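Local coordinates for protein ferredoxin (PDB 1L5P) that carries electrons through a single [2Fe-2S] cluster, linking pyruvate:ferredoxin oxidoreductase to hydrogenase in the hydrogenosome, at residues A[40-45]-A[77-82]; A[50-55]-A[88-93]. All coordinates share one frame; numbering follows the deposited sequence.

Contact 1 (A[40-45]-A[77-82]); sequences GNKACG and ACAITL. With FES (Fe2/s2 (inorganic) cluster), chain D.
G40 meets C78 where an irregular loop, 40-45, passes a short 3-10 turn at 77-79, and the two CA atoms come within 4.7 Å of each other. No hydrogen bond joins the two backbones; the iron-sulfur cluster lodged between them bridges the two segments, alongside a few direct contacts. The backbone of G40 lies directly against the cysteine, its CA 3.2 Å from CB of C78, with no side chain of its own at this tight point. Its positive phi (73°), an angle glycine adopts readily, helps turn the loop here.

C78 carries the contact. Its SG is directed between its own backbone N and carbonyl carbon (chi1 64°), which takes the sulfur to iron FE2 of the cluster at 2.2 Å. The same SG lies near the loop backbone, with the amide N of K42 at 3.6 Å. Across the cluster, C44 uses a similar first torsion (82°) to bring its SG to the other iron, FE1, at 2.4 Å, so each segment supplies one ligand to a different metal. C47 completes the cysteine pair on FE2, and C38 the pair on FE1.

K42 adds the apolar part of the interface. Beyond CG its chain runs extended across the turn, so that CG lies near the C78 sulfur and CD lies 4.2 Å from CA of A79, while the amine continues past the alanine. At the cluster end of the residue, CA of K42 approaches the bridging sulfide S1 to 3.4 Å. On the 3-10 side, F23 of helix 22-27 packs on C78. A C-X5-C-X2-C loop joined by a distant fourth cysteine is the cluster-binding arrangement of the [2Fe-2S] ferredoxin fold, with the spacing of adrenodoxin-type members.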
# COMPACT_ATOMS: atom_id res chain seq x y z
N GLY A 40 -9.85 -0.73 4.65
CA GLY A 40 -9.52 -1.24 3.33
C GLY A 40 -10.69 -1.35 2.37
O GLY A 40 -10.76 -2.27 1.57
N ASN A 41 -11.59 -0.38 2.42
CA ASN A 41 -12.77 -0.36 1.57
C ASN A 41 -12.67 0.69 0.45
O ASN A 41 -13.64 0.94 -0.27
CB ASN A 41 -14.01 -0.09 2.45
CG ASN A 41 -15.32 -0.14 1.68
OD1 ASN A 41 -16.24 0.65 1.93
ND2 ASN A 41 -15.41 -1.07 0.73
N LYS A 42 -11.49 1.31 0.32
CA LYS A 42 -11.26 2.34 -0.70
C LYS A 42 -12.34 3.43 -0.66
O LYS A 42 -12.85 3.85 -1.69
CB LYS A 42 -11.20 1.69 -2.08
CG LYS A 42 -10.81 0.21 -2.06
CD LYS A 42 -10.59 -0.34 -3.47
CE LYS A 42 -10.86 -1.84 -3.55
NZ LYS A 42 -10.69 -2.36 -4.93
N ALA A 43 -12.67 3.89 0.55
CA ALA A 43 -13.68 4.92 0.71
C ALA A 43 -13.24 6.06 1.61
O ALA A 43 -13.78 7.15 1.53
CB ALA A 43 -14.97 4.32 1.23
N CYS A 44 -12.25 5.83 2.47
CA CYS A 44 -11.77 6.88 3.38
C CYS A 44 -10.52 7.61 2.86
O CYS A 44 -10.34 8.80 3.13
CB CYS A 44 -11.51 6.29 4.77
SG CYS A 44 -9.91 5.45 4.99
N GLY A 45 -9.68 6.90 2.12
CA GLY A 45 -8.46 7.48 1.58
C GLY A 45 -7.39 7.80 2.61
O GLY A 45 -6.59 8.72 2.44
N ALA A 77 -3.04 1.92 -0.04
CA ALA A 77 -2.58 0.58 0.29
C ALA A 77 -3.67 -0.47 0.10
O ALA A 77 -3.38 -1.57 -0.37
CB ALA A 77 -2.06 0.55 1.71
N CYS A 78 -4.91 -0.16 0.44
CA CYS A 78 -5.98 -1.15 0.29
C CYS A 78 -6.45 -1.34 -1.16
O CYS A 78 -7.20 -2.28 -1.46
CB CYS A 78 -7.17 -0.81 1.19
SG CYS A 78 -8.00 0.73 0.81
N ALA A 79 -6.00 -0.47 -2.06
CA ALA A 79 -6.36 -0.57 -3.47
C ALA A 79 -5.40 -1.50 -4.20
O ALA A 79 -5.63 -1.89 -5.34
CB ALA A 79 -6.32 0.81 -4.10
N ILE A 80 -4.31 -1.86 -3.52
CA ILE A 80 -3.29 -2.73 -4.10
C ILE A 80 -3.42 -4.16 -3.60
O ILE A 80 -3.18 -4.44 -2.43
CB ILE A 80 -1.90 -2.20 -3.77
CG1 ILE A 80 -1.72 -0.82 -4.40
CG2 ILE A 80 -0.84 -3.15 -4.27
CD1 ILE A 80 -0.57 -0.04 -3.87
N THR A 81 -3.80 -5.06 -4.50
CA THR A 81 -3.95 -6.48 -4.18
C THR A 81 -2.63 -7.15 -4.55
O THR A 81 -2.28 -7.22 -5.73
CB THR A 81 -5.07 -7.12 -5.01
OG1 THR A 81 -6.28 -6.36 -4.86
CG2 THR A 81 -5.32 -8.55 -4.56
N LEU A 82 -1.90 -7.64 -3.55
CA LEU A 82 -0.61 -8.27 -3.79
C LEU A 82 -0.64 -9.67 -4.40
O LEU A 82 -1.45 -10.52 -4.02
CB LEU A 82 0.19 -8.30 -2.49
CG LEU A 82 0.47 -6.90 -1.94
CD1 LEU A 82 0.98 -7.03 -0.53
CD2 LEU A 82 1.49 -6.17 -2.80
FE1 FES D . -10.01 3.48 3.59
FE2 FES D . -7.90 2.42 2.23
S1 FES D . -9.30 4.02 1.53
S2 FES D . -8.60 1.86 4.30

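Contact 2 (A[50-55]-A[88-93]); sequences KHVSGK and GAVFEL
K50 and E92 form a hydrogen-bonded pair in the antiparallel pairing of the 50-53 part of strand 48-53 with strand 90-92, the axes of these short segments approaching to 4.6 Å; a classic beta bulge interrupts the register where V52 and S53 both face V90. These strands belong to the mixed sheet of the ferredoxin's beta-grasp fold. At the regular end, K50 and E92 exchange two backbone bonds, N of K50 to O of E92 at 2.8 Å and the reverse bond at 2.7 Å. Within the bulge, O of V90 accepts from N of V52 (3.0 Å) and, less closely, from N of S53, both coming from the same face of its carbonyl plane. N of V90 returns a bond to O of S53, but from above that carbonyl's plane.

The side chains of K50, S53, V90 and E92 share one face of the sheet. K50 bends at its second and third torsions, curling its amine back to OE1 of E92 in a salt bridge 3.0 Å long, weak as a hydrogen bond. V52 splits its branches: CG1 turns to OE2 of E92, while CG2 presses on CG1 of V90 at 3.3 Å, tighter than usual for two carbons. CB of S53 rests against CB and CG2 of V90.

H51 and F91 lie on the other face as a non-hydrogen-bonded pair. Their rings meet obliquely, planes 37° apart, with CE2 of F91 beside CB of H51. L22 of helix 22-27 and I3 of strand 2-7 pack on F91 and help bury it. The histidine CG is anti to its N (chi1 172°), carrying the imidazole along its own strand past the bulge, where NE2 makes weak hydrogen bonds to O of S53 and, at 2.6 Å, to O of G54.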
# COMPACT_ATOMS: atom_id res chain seq x y z
N LYS A 50 3.57 5.36 -0.41
CA LYS A 50 4.21 5.76 -1.66
C LYS A 50 4.90 4.59 -2.33
O LYS A 50 5.72 3.92 -1.73
CB LYS A 50 5.23 6.88 -1.40
CG LYS A 50 4.67 8.27 -1.57
CD LYS A 50 4.58 8.99 -0.24
CE LYS A 50 5.96 9.39 0.25
NZ LYS A 50 6.02 9.59 1.72
N HIS A 51 4.55 4.35 -3.59
CA HIS A 51 5.16 3.27 -4.35
C HIS A 51 6.46 3.82 -4.94
O HIS A 51 6.45 4.69 -5.81
CB HIS A 51 4.22 2.83 -5.48
CG HIS A 51 4.84 1.85 -6.44
ND1 HIS A 51 4.43 1.73 -7.74
CD2 HIS A 51 5.84 0.95 -6.27
CE1 HIS A 51 5.14 0.79 -8.34
NE2 HIS A 51 6.00 0.30 -7.47
N VAL A 52 7.59 3.32 -4.44
CA VAL A 52 8.90 3.78 -4.91
C VAL A 52 9.67 2.81 -5.80
O VAL A 52 10.58 3.24 -6.51
CB VAL A 52 9.83 4.17 -3.75
CG1 VAL A 52 9.25 5.39 -3.03
CG2 VAL A 52 10.03 2.99 -2.80
N SER A 53 9.34 1.53 -5.77
CA SER A 53 10.03 0.57 -6.62
C SER A 53 9.18 -0.64 -6.87
O SER A 53 8.27 -0.94 -6.11
CB SER A 53 11.35 0.12 -5.99
OG SER A 53 12.02 1.18 -5.35
N GLY A 54 9.49 -1.35 -7.95
CA GLY A 54 8.76 -2.56 -8.27
C GLY A 54 7.51 -2.38 -9.12
O GLY A 54 7.03 -1.27 -9.33
N LYS A 55 6.99 -3.49 -9.60
CA LYS A 55 5.81 -3.48 -10.43
C LYS A 55 4.53 -3.48 -9.62
O LYS A 55 4.32 -4.35 -8.77
CB LYS A 55 5.80 -4.70 -11.36
CG LYS A 55 6.76 -4.61 -12.52
CD LYS A 55 7.17 -5.99 -13.00
CE LYS A 55 8.58 -5.99 -13.57
NZ LYS A 55 9.37 -4.78 -13.18
N GLY A 88 9.02 -7.92 -4.35
CA GLY A 88 10.18 -7.06 -4.48
C GLY A 88 9.81 -5.59 -4.53
O GLY A 88 10.68 -4.73 -4.53
N ALA A 89 8.51 -5.30 -4.58
CA ALA A 89 8.06 -3.92 -4.63
C ALA A 89 8.42 -3.22 -3.33
O ALA A 89 8.42 -3.84 -2.26
CB ALA A 89 6.57 -3.86 -4.85
N VAL A 90 8.71 -1.93 -3.42
CA VAL A 90 9.06 -1.15 -2.25
C VAL A 90 8.10 0.00 -2.04
O VAL A 90 7.80 0.74 -2.97
CB VAL A 90 10.47 -0.59 -2.39
CG1 VAL A 90 10.84 0.21 -1.15
CG2 VAL A 90 11.44 -1.74 -2.63
N PHE A 91 7.61 0.16 -0.81
CA PHE A 91 6.68 1.24 -0.49
C PHE A 91 7.20 2.05 0.69
O PHE A 91 7.77 1.50 1.62
CB PHE A 91 5.29 0.69 -0.17
CG PHE A 91 4.71 -0.17 -1.26
CD1 PHE A 91 4.94 -1.54 -1.27
CD2 PHE A 91 3.93 0.38 -2.27
CE1 PHE A 91 4.39 -2.36 -2.27
CE2 PHE A 91 3.37 -0.42 -3.27
CZ PHE A 91 3.60 -1.79 -3.28
N GLU A 92 6.99 3.36 0.64
CA GLU A 92 7.42 4.26 1.69
C GLU A 92 6.19 4.78 2.45
O GLU A 92 5.23 5.25 1.84
CB GLU A 92 8.23 5.38 1.04
CG GLU A 92 8.51 6.57 1.90
CD GLU A 92 9.25 7.63 1.11
OE1 GLU A 92 8.93 8.83 1.25
OE2 GLU A 92 10.16 7.25 0.34
N LEU A 93 6.22 4.67 3.77
CA LEU A 93 5.10 5.11 4.59
C LEU A 93 5.31 6.52 5.09
O LEU A 93 4.34 7.10 5.62
CB LEU A 93 4.91 4.17 5.78
CG LEU A 93 4.59 2.71 5.46
CD1 LEU A 93 5.51 1.80 6.26
CD2 LEU A 93 3.12 2.41 5.77
OXT LEU A 93 6.44 7.04 4.93

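From the N terminus, the chain builds strands 2-7 and 10-15 and helix 22-27 before entering 40-45, the first half of contact 1. It then runs through strand 48-53, whose end opens contact 2, and passes helix 61-67 before 77-82 returns to the cluster loop and closes contact 1. Segment 88-93 finally comes back to the strand and closes contact 2 at the C terminus. The segments therefore alternate, and the two closures cross rather than nest. Contact 1 joins the two chain regions around the cluster, and contact 2 pairs neighbouring strands of the mixed sheet. They meet where CD1 of I80 packs 4.0 Å from CE2 of F91.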